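Local coordinates for hypothetical protein Atu1826 (Agrobacterium tumefaciens, PDB 2I3D) that is of unknown function but is probably a serine hydrolase of the alpha/beta-hydrolase fold, related in sequence to X-Pro dipeptidyl-peptidases of the S15 family, at residues B[47-57]-B[79-90]; B[96-104]-B[129-137]. One frame throughout, in Å; residues are numbered along the deposited sequence.

In the fold
Contact 1 pairs two neighbouring parallel strands of the central sheet, and contact 2 sets the start of helix 101-117 against the start of helix 131-142; their centres lie about 12 Å apart. Helix 101-117 follows strand 81-85 in the chain and covers the sheet face that carries Thr-81, Leu-83 and Phe-85. The two contacts meet where Leu-53 O and Tyr-129 N, 3.1 Å apart, probably form a hydrogen bond just ahead of Ser-130. That serine fits a nucleophile elbow, and its hydrogen bond to His-212, with Asp-179 placed as the third member, is consistent with a catalytic triad. Phe-97 of contact 2 also touches Pro-57 and Ser-89 of contact 1.

Contact 1. Residues B[47-57]-B[79-90]; sequences APIAIILHPHP and GFTTLRFNFRSI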
loop_
_atom_site.group_PDB
_atom_site.type_symbol
_atom_site.label_atom_id
_atom_site.label_comp_id
_atom_site.label_asym_id
_atom_site.label_seq_id
_atom_site.Cartn_x
_atom_site.Cartn_y
_atom_site.Cartn_z
ATOM N N ALA B 47 -26.388 13.657 3.393
ATOM C CA ALA B 47 -25.581 12.483 3.792
ATOM C C ALA B 47 -24.332 12.937 4.563
ATOM O O ALA B 47 -23.752 13.987 4.261
ATOM C CB ALA B 47 -25.188 11.637 2.601
ATOM N N PRO B 48 -23.899 12.127 5.550
ATOM C CA PRO B 48 -22.709 12.511 6.291
ATOM C C PRO B 48 -21.495 12.444 5.377
ATOM O O PRO B 48 -21.514 11.707 4.391
ATOM C CB PRO B 48 -22.610 11.431 7.369
ATOM C CG PRO B 48 -23.249 10.210 6.752
ATOM C CD PRO B 48 -24.426 10.821 5.981
ATOM N N ILE B 49 -20.478 13.238 5.710
ATOM C CA ILE B 49 -19.208 13.267 4.982
ATOM C C ILE B 49 -18.143 12.407 5.689
ATOM O O ILE B 49 -18.004 12.438 6.904
ATOM C CB ILE B 49 -18.689 14.705 4.814
ATOM C CG1 ILE B 49 -19.649 15.482 3.885
ATOM C CG2 ILE B 49 -17.274 14.731 4.218
ATOM C CD1 ILE B 49 -19.588 17.001 4.020
ATOM N N ALA B 50 -17.365 11.685 4.898
ATOM C CA ALA B 50 -16.226 10.961 5.452
ATOM C C ALA B 50 -14.958 11.452 4.748
ATOM O O ALA B 50 -14.936 11.519 3.516
ATOM C CB ALA B 50 -16.394 9.455 5.267
ATOM N N ILE B 51 -13.933 11.814 5.516
ATOM C CA ILE B 51 -12.622 12.223 4.978
ATOM C C ILE B 51 -11.602 11.158 5.393
ATOM O O ILE B 51 -11.531 10.805 6.594
ATOM C CB ILE B 51 -12.167 13.583 5.584
ATOM C CG1 ILE B 51 -13.264 14.658 5.368
ATOM C CG2 ILE B 51 -10.849 14.043 5.005
ATOM C CD1 ILE B 51 -13.548 15.092 3.896
ATOM N N ILE B 52 -10.807 10.688 4.439
ATOM C CA ILE B 52 -9.852 9.590 4.688
ATOM C C ILE B 52 -8.425 10.110 4.490
ATOM O O ILE B 52 -8.134 10.684 3.399
ATOM C CB ILE B 52 -10.092 8.383 3.716
ATOM C CG1 ILE B 52 -11.591 8.149 3.474
ATOM C CG2 ILE B 52 -9.341 7.131 4.239
ATOM C CD1 ILE B 52 -12.393 7.731 4.703
ATOM N N LEU B 53 -7.552 9.900 5.497
ATOM C CA LEU B 53 -6.219 10.512 5.544
ATOM C C LEU B 53 -5.118 9.458 5.529
ATOM O O LEU B 53 -5.203 8.465 6.244
ATOM C CB LEU B 53 -6.094 11.423 6.792
ATOM C CG LEU B 53 -7.164 12.526 6.822
ATOM C CD1 LEU B 53 -7.177 13.290 8.164
ATOM C CD2 LEU B 53 -6.997 13.460 5.604
ATOM N N HIS B 54 -4.093 9.668 4.696
ATOM C CA HIS B 54 -3.088 8.617 4.443
ATOM C C HIS B 54 -1.801 8.725 5.301
ATOM O O HIS B 54 -1.592 9.739 6.007
ATOM C CB HIS B 54 -2.781 8.567 2.923
ATOM C CG HIS B 54 -2.001 9.745 2.414
ATOM N ND1 HIS B 54 -0.665 9.940 2.689
ATOM C CD2 HIS B 54 -2.364 10.749 1.571
ATOM C CE1 HIS B 54 -0.238 11.025 2.053
ATOM N NE2 HIS B 54 -1.243 11.525 1.357
ATOM N N PRO B 55 -0.941 7.683 5.288
ATOM C CA PRO B 55 0.324 7.724 6.015
ATOM C C PRO B 55 1.372 8.706 5.521
ATOM O O PRO B 55 1.245 9.304 4.428
ATOM C CB PRO B 55 0.895 6.290 5.868
ATOM C CG PRO B 55 -0.339 5.438 5.639
ATOM C CD PRO B 55 -1.233 6.328 4.759
ATOM N N HIS B 56 2.433 8.815 6.317
ATOM C CA HIS B 56 3.586 9.638 5.929
ATOM C C HIS B 56 4.258 9.028 4.682
ATOM O O HIS B 56 4.272 7.800 4.513
ATOM C CB HIS B 56 4.574 9.637 7.083
ATOM C CG HIS B 56 5.635 10.672 6.980
ATOM N ND1 HIS B 56 6.739 10.527 6.164
ATOM C CD2 HIS B 56 5.800 11.836 7.653
ATOM C CE1 HIS B 56 7.527 11.582 6.323
ATOM N NE2 HIS B 56 6.973 12.392 7.215
ATOM N N PRO B 57 4.825 9.872 3.805
ATOM C CA PRO B 57 5.556 9.275 2.656
ATOM C C PRO B 57 6.729 8.348 3.011
ATOM O O PRO B 57 7.117 7.493 2.172
ATOM C CB PRO B 57 6.035 10.488 1.854
ATOM C CG PRO B 57 5.976 11.666 2.814
ATOM C CD PRO B 57 4.782 11.347 3.752
ATOM N N GLY B 79 -23.159 4.848 2.396
ATOM C CA GLY B 79 -23.917 6.054 2.010
ATOM C C GLY B 79 -23.298 7.394 2.351
ATOM O O GLY B 79 -23.963 8.434 2.245
ATOM N N PHE B 80 -22.032 7.402 2.762
ATOM C CA PHE B 80 -21.354 8.662 3.062
ATOM C C PHE B 80 -20.900 9.357 1.767
ATOM O O PHE B 80 -20.517 8.706 0.786
ATOM C CB PHE B 80 -20.078 8.420 3.892
ATOM C CG PHE B 80 -20.322 8.154 5.367
ATOM C CD1 PHE B 80 -20.919 6.968 5.777
ATOM C CD2 PHE B 80 -19.914 9.080 6.335
ATOM C CE1 PHE B 80 -21.134 6.713 7.142
ATOM C CE2 PHE B 80 -20.131 8.848 7.694
ATOM C CZ PHE B 80 -20.723 7.655 8.101
ATOM N N THR B 81 -20.929 10.685 1.764
ATOM C CA THR B 81 -20.173 11.452 0.769
ATOM C C THR B 81 -18.714 11.331 1.209
ATOM O O THR B 81 -18.378 11.682 2.344
ATOM C CB THR B 81 -20.616 12.924 0.768
ATOM O OG1 THR B 81 -21.919 12.989 0.171
ATOM C CG2 THR B 81 -19.621 13.825 0.011
ATOM N N THR B 82 -17.848 10.864 0.319
ATOM C CA THR B 82 -16.522 10.400 0.767
ATOM C C THR B 82 -15.420 11.028 -0.043
ATOM O O THR B 82 -15.516 11.089 -1.272
ATOM C CB THR B 82 -16.394 8.803 0.750
ATOM O OG1 THR B 82 -17.565 8.231 1.333
ATOM C CG2 THR B 82 -15.177 8.323 1.522
ATOM N N LEU B 83 -14.363 11.482 0.633
ATOM C CA LEU B 83 -13.193 12.057 -0.044
ATOM C C LEU B 83 -11.927 11.466 0.551
ATOM O O LEU B 83 -11.795 11.468 1.768
ATOM C CB LEU B 83 -13.168 13.583 0.144
ATOM C CG LEU B 83 -11.949 14.311 -0.426
ATOM C CD1 LEU B 83 -11.985 14.323 -1.973
ATOM C CD2 LEU B 83 -11.890 15.699 0.132
ATOM N N ARG B 84 -11.027 10.925 -0.274
ATOM C CA ARG B 84 -9.639 10.732 0.119
ATOM C C ARG B 84 -8.805 11.666 -0.747
ATOM O O ARG B 84 -9.195 12.027 -1.860
ATOM C CB ARG B 84 -9.162 9.282 -0.038
ATOM C CG ARG B 84 -9.311 8.706 -1.487
ATOM C CD ARG B 84 -8.987 7.194 -1.480
ATOM N NE ARG B 84 -8.603 6.699 -2.803
ATOM C CZ ARG B 84 -9.465 6.367 -3.769
ATOM N NH1 ARG B 84 -10.781 6.479 -3.593
ATOM N NH2 ARG B 84 -8.997 5.918 -4.923
ATOM N N PHE B 85 -7.659 12.079 -0.241
ATOM C CA PHE B 85 -6.800 12.971 -1.042
ATOM C C PHE B 85 -5.333 12.847 -0.642
ATOM O O PHE B 85 -5.010 12.351 0.431
ATOM C CB PHE B 85 -7.265 14.434 -0.865
ATOM C CG PHE B 85 -6.931 15.025 0.486
ATOM C CD1 PHE B 85 -5.759 15.775 0.655
ATOM C CD2 PHE B 85 -7.766 14.799 1.598
ATOM C CE1 PHE B 85 -5.412 16.291 1.909
ATOM C CE2 PHE B 85 -7.406 15.316 2.868
ATOM C CZ PHE B 85 -6.240 16.060 3.004
ATOM N N ASN B 86 -4.450 13.327 -1.525
ATOM C CA ASN B 86 -3.026 13.312 -1.279
ATOM C C ASN B 86 -2.626 14.568 -0.550
ATOM O O ASN B 86 -2.981 15.674 -0.982
ATOM C CB ASN B 86 -2.263 13.197 -2.593
ATOM C CG ASN B 86 -2.144 11.766 -3.065
ATOM O OD1 ASN B 86 -2.210 10.813 -2.257
ATOM N ND2 ASN B 86 -1.926 11.590 -4.376
ATOM N N PHE B 87 -1.891 14.405 0.545
ATOM C CA PHE B 87 -1.327 15.586 1.244
ATOM C C PHE B 87 -0.398 16.360 0.309
ATOM O O PHE B 87 0.116 15.798 -0.677
ATOM C CB PHE B 87 -0.553 15.204 2.507
ATOM C CG PHE B 87 -1.441 14.808 3.665
ATOM C CD1 PHE B 87 -2.442 15.673 4.158
ATOM C CD2 PHE B 87 -1.238 13.568 4.296
ATOM C CE1 PHE B 87 -3.261 15.263 5.250
ATOM C CE2 PHE B 87 -2.019 13.157 5.401
ATOM C CZ PHE B 87 -3.050 13.997 5.870
ATOM N N ARG B 88 -0.170 17.643 0.616
ATOM C CA ARG B 88 0.862 18.434 -0.116
ATOM C C ARG B 88 2.128 17.619 -0.346
ATOM O O ARG B 88 2.612 16.920 0.582
ATOM C CB ARG B 88 1.234 19.713 0.657
ATOM C CG ARG B 88 1.854 19.471 2.036
ATOM C CD ARG B 88 1.975 20.795 2.841
ATOM N NE ARG B 88 0.684 21.447 3.015
ATOM C CZ ARG B 88 0.541 22.732 3.354
ATOM N NH1 ARG B 88 1.635 23.459 3.584
ATOM N NH2 ARG B 88 -0.671 23.273 3.480
ATOM N N SER B 89 2.646 17.728 -1.584
ATOM C CA SER B 89 3.901 17.091 -2.078
ATOM C C SER B 89 3.684 15.671 -2.588
ATOM O O SER B 89 4.552 15.153 -3.280
ATOM C CB SER B 89 5.023 17.075 -1.050
ATOM O OG SER B 89 4.940 15.920 -0.199
ATOM N N ILE B 90 2.559 15.033 -2.224
ATOM C CA ILE B 90 2.283 13.636 -2.616
ATOM C C ILE B 90 1.496 13.580 -3.960
ATOM O O ILE B 90 0.508 14.299 -4.162
ATOM C CB ILE B 90 1.460 12.933 -1.480
ATOM C CG1 ILE B 90 2.091 13.157 -0.070
ATOM C CG2 ILE B 90 1.163 11.454 -1.830
ATOM C CD1 ILE B 90 3.489 12.619 0.125
HETATM O O HOH W 1 -23.308 14.707 1.640
HETATM O O HOH W 2 -6.131 9.940 1.638
HETATM O O HOH W 3 -4.520 12.353 3.289
#
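Residues 47-57 and 79-90 carry the two strands of a beta-alpha-beta unit in the alpha/beta-hydrolase sheet, connected through helix 66-77, and Pro-48 meets Phe-80 where the pairing begins. The strand axes run nearly parallel and approach to 4.6 Å. Four backbone bonds set the register: Thr-81 N to Pro-48 O, Ala-50 N to Thr-81 O, Leu-83 N to Ala-50 O and Ile-52 N to Leu-83 O. Pro-48 CG sits over the centre of the Phe-80 ring, 3.6 Å from its centroid, a CH-pi contact. On the face that carries Ile-49, Thr-81, Ile-51 and Leu-83, Ile-51 CD1 lies 4.1 Å from Leu-83 CB. Beyond Ile-52 the strands part, and one water donates to both Ile-52 O and Phe-85 O, bridging the gap. His-54 then spans it with its side chain: ND1 donates to Pro-55 O at 2.7 Å, leaving NE2 as acceptor. Phe-87 turns its ring edge toward the imidazole face, centroids 4.8 Å apart and planes at 55°, with Phe-87 CD2 3.5 Å from His-54 CE1. The imidazole is fixed at its other nitrogen by Phe-87 N, which donates to His-54 NE2 over 3.1 Å, nearly straight at 172° but tilted 22° from the ring plane.

Contact 2. Residues B[96-104]-B[129-137]; sequences EFDHGAGEL and YSFGAWIGM
Phe-131 and Ile-135, on the helix that leaves the apparent nucleophile elbow of this alpha/beta-hydrolase fold, pack against the start of helix 101-117. No hydrogen bond crosses between the segments; side chains of helix 131-142 pack against both side chains and backbone of residues 97-104. Glu-103 can be followed outward: its CB lies 3.9 Å from Ile-135 CD1 and equally near Phe-131 CE2, and CG stays beside the same rim, 4.0 Å from Phe-131 CE2 and CZ. The chain then bends at chi2 (85°), turning the carboxylate back toward residues 97 and 98. There CD lies 4.1 Å and OE1 3.6 Å from Phe-131 CZ, OE1 near the plane of that ring, while OE2 stands over the centre of the Phe-97 ring and accepts from Asp-98 N at 2.9 Å through its syn lone pair. Asp-98 OD1 in turn receives Gly-100 N, an Asx turn, and Gly-102 N, tying the loop to the first turn of the helix. Phe-97 and Phe-131 approach from opposite directions, their planes 45° apart. Gly-100 CA lies 3.8 Å from Trp-134 CZ3. Ile-135 inserts both branches: CG2 meets Leu-104 CA, and CD1 ends 3.5 Å from Gly-100 O.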
loop_
_atom_site.group_PDB
_atom_site.type_symbol
_atom_site.label_atom_id
_atom_site.label_comp_id
_atom_site.label_asym_id
_atom_site.label_seq_id
_atom_site.Cartn_x
_atom_site.Cartn_y
_atom_site.Cartn_z
ATOM N N GLU B 96 5.421 21.344 -0.334
ATOM C CA GLU B 96 6.435 20.574 0.366
ATOM C C GLU B 96 5.809 19.932 1.601
ATOM O O GLU B 96 5.076 20.604 2.340
ATOM C CB GLU B 96 7.565 21.497 0.846
ATOM C CG GLU B 96 8.506 22.003 -0.243
ATOM C CD GLU B 96 9.885 22.358 0.324
ATOM O OE1 GLU B 96 9.941 22.938 1.425
ATOM O OE2 GLU B 96 10.912 22.052 -0.318
ATOM N N PHE B 97 6.158 18.682 1.858
ATOM C CA PHE B 97 5.656 18.051 3.066
ATOM C C PHE B 97 6.266 18.748 4.287
ATOM O O PHE B 97 7.388 19.265 4.222
ATOM C CB PHE B 97 5.957 16.562 3.021
ATOM C CG PHE B 97 5.007 15.715 3.852
ATOM C CD1 PHE B 97 3.795 15.232 3.299
ATOM C CD2 PHE B 97 5.346 15.396 5.164
ATOM C CE1 PHE B 97 2.926 14.435 4.077
ATOM C CE2 PHE B 97 4.524 14.629 5.935
ATOM C CZ PHE B 97 3.315 14.124 5.400
ATOM N N ASP B 98 5.503 18.866 5.363
ATOM C CA ASP B 98 6.058 19.401 6.584
ATOM C C ASP B 98 5.637 18.543 7.776
ATOM O O ASP B 98 4.966 17.526 7.599
ATOM C CB ASP B 98 5.741 20.891 6.746
ATOM C CG ASP B 98 4.269 21.180 6.984
ATOM O OD1 ASP B 98 3.628 20.476 7.791
ATOM O OD2 ASP B 98 3.746 22.138 6.387
ATOM N N HIS B 99 6.090 18.907 8.961
ATOM C CA HIS B 99 5.994 17.986 10.086
ATOM C C HIS B 99 4.552 17.661 10.422
ATOM O O HIS B 99 4.287 16.596 10.975
ATOM C CB HIS B 99 6.693 18.544 11.329
ATOM C CG HIS B 99 6.489 17.693 12.550
ATOM N ND1 HIS B 99 5.483 17.928 13.470
ATOM C CD2 HIS B 99 7.125 16.570 12.967
ATOM C CE1 HIS B 99 5.518 16.990 14.407
ATOM N NE2 HIS B 99 6.517 16.166 14.134
ATOM N N GLY B 100 3.605 18.522 10.065
ATOM C CA GLY B 100 2.197 18.189 10.342
ATOM C C GLY B 100 1.265 19.365 10.196
ATOM O O GLY B 100 0.140 19.208 9.760
ATOM N N ALA B 101 1.702 20.569 10.593
ATOM C CA ALA B 101 0.807 21.733 10.475
ATOM C C ALA B 101 0.209 21.915 9.071
ATOM O O ALA B 101 -1.001 22.185 8.906
ATOM C CB ALA B 101 1.527 23.009 10.911
ATOM N N GLY B 102 1.055 21.789 8.049
ATOM C CA GLY B 102 0.543 21.949 6.678
ATOM C C GLY B 102 -0.478 20.880 6.308
ATOM O O GLY B 102 -1.468 21.137 5.630
ATOM N N GLU B 103 -0.236 19.654 6.753
ATOM C CA GLU B 103 -1.120 18.564 6.374
ATOM C C GLU B 103 -2.452 18.689 7.084
ATOM O O GLU B 103 -3.506 18.386 6.494
ATOM C CB GLU B 103 -0.427 17.217 6.633
ATOM C CG GLU B 103 0.708 16.961 5.566
ATOM C CD GLU B 103 2.023 17.612 5.952
ATOM O OE1 GLU B 103 2.318 17.663 7.164
ATOM O OE2 GLU B 103 2.774 18.032 5.052
ATOM N N LEU B 104 -2.423 19.225 8.322
ATOM C CA LEU B 104 -3.670 19.534 8.996
ATOM C C LEU B 104 -4.439 20.625 8.221
ATOM O O LEU B 104 -5.641 20.499 8.030
ATOM C CB LEU B 104 -3.433 19.993 10.445
ATOM C CG LEU B 104 -4.703 20.409 11.200
ATOM C CD1 LEU B 104 -5.759 19.314 11.287
ATOM C CD2 LEU B 104 -4.318 20.859 12.627
ATOM N N TYR B 129 -4.896 6.713 8.791
ATOM C CA TYR B 129 -3.990 5.580 8.999
ATOM C C TYR B 129 -2.584 6.102 9.253
ATOM O O TYR B 129 -2.045 6.890 8.465
ATOM C CB TYR B 129 -4.092 4.690 7.731
ATOM C CG TYR B 129 -3.076 3.588 7.658
ATOM C CD1 TYR B 129 -2.588 2.967 8.813
ATOM C CD2 TYR B 129 -2.602 3.159 6.410
ATOM C CE1 TYR B 129 -1.581 1.928 8.717
ATOM C CE2 TYR B 129 -1.624 2.164 6.310
ATOM C CZ TYR B 129 -1.127 1.569 7.444
ATOM O OH TYR B 129 -0.201 0.574 7.242
ATOM N N SER B 130 -2.002 5.700 10.386
ATOM C CA SER B 130 -0.670 6.062 10.763
ATOM C C SER B 130 -0.563 7.592 10.970
ATOM O O SER B 130 -1.337 8.152 11.759
ATOM C CB SER B 130 0.344 5.499 9.754
ATOM O OG SER B 130 1.667 5.486 10.281
ATOM N N PHE B 131 0.365 8.269 10.269
ATOM C CA PHE B 131 0.421 9.745 10.349
ATOM C C PHE B 131 -0.982 10.363 10.082
ATOM O O PHE B 131 -1.379 11.344 10.718
ATOM C CB PHE B 131 1.455 10.235 9.342
ATOM C CG PHE B 131 1.493 11.744 9.137
ATOM C CD1 PHE B 131 2.356 12.531 9.876
ATOM C CD2 PHE B 131 0.784 12.321 8.091
ATOM C CE1 PHE B 131 2.438 13.900 9.614
ATOM C CE2 PHE B 131 0.861 13.686 7.817
ATOM C CZ PHE B 131 1.671 14.465 8.584
ATOM N N GLY B 132 -1.731 9.784 9.131
ATOM C CA GLY B 132 -3.084 10.229 8.849
ATOM C C GLY B 132 -4.013 10.195 10.071
ATOM O O GLY B 132 -4.913 11.023 10.151
ATOM N N ALA B 133 -3.796 9.247 11.008
ATOM C CA ALA B 133 -4.657 9.176 12.203
ATOM C C ALA B 133 -4.320 10.372 13.104
ATOM O O ALA B 133 -5.193 10.890 13.828
ATOM C CB ALA B 133 -4.412 7.876 12.956
ATOM N N TRP B 134 -3.038 10.752 13.153
ATOM C CA TRP B 134 -2.666 11.932 13.967
ATOM C C TRP B 134 -3.274 13.215 13.393
ATOM O O TRP B 134 -3.890 14.046 14.133
ATOM C CB TRP B 134 -1.134 12.003 14.053
ATOM C CG TRP B 134 -0.574 13.145 14.856
ATOM C CD1 TRP B 134 -0.780 13.417 16.186
ATOM C CD2 TRP B 134 0.312 14.155 14.359
ATOM N NE1 TRP B 134 -0.091 14.582 16.544
ATOM C CE2 TRP B 134 0.603 15.034 15.444
ATOM C CE3 TRP B 134 0.849 14.438 13.082
ATOM C CZ2 TRP B 134 1.449 16.144 15.291
ATOM C CZ3 TRP B 134 1.684 15.504 12.936
ATOM C CH2 TRP B 134 1.991 16.352 14.020
ATOM N N ILE B 135 -3.087 13.430 12.075
ATOM C CA ILE B 135 -3.803 14.552 11.447
ATOM C C ILE B 135 -5.337 14.459 11.650
ATOM O O ILE B 135 -6.004 15.459 11.982
ATOM C CB ILE B 135 -3.464 14.670 9.950
ATOM C CG1 ILE B 135 -1.927 14.744 9.737
ATOM C CG2 ILE B 135 -4.249 15.875 9.311
ATOM C CD1 ILE B 135 -1.295 16.062 10.284
ATOM N N GLY B 136 -5.902 13.247 11.509
ATOM C CA GLY B 136 -7.330 13.087 11.666
ATOM C C GLY B 136 -7.838 13.489 13.043
ATOM O O GLY B 136 -8.888 14.150 13.176
HETATM N N MSE B 137 -7.102 13.093 14.070
HETATM C CA MSE B 137 -7.554 13.417 15.428
HETATM C C MSE B 137 -7.391 14.919 15.714
HETATM O O MSE B 137 -8.165 15.485 16.504
HETATM C CB MSE B 137 -6.932 12.496 16.487
HETATM C CG MSE B 137 -7.335 11.021 16.260
HETATM SE SE MSE B 137 -6.973 9.826 17.729
HETATM C CE MSE B 137 -8.574 10.226 18.796
#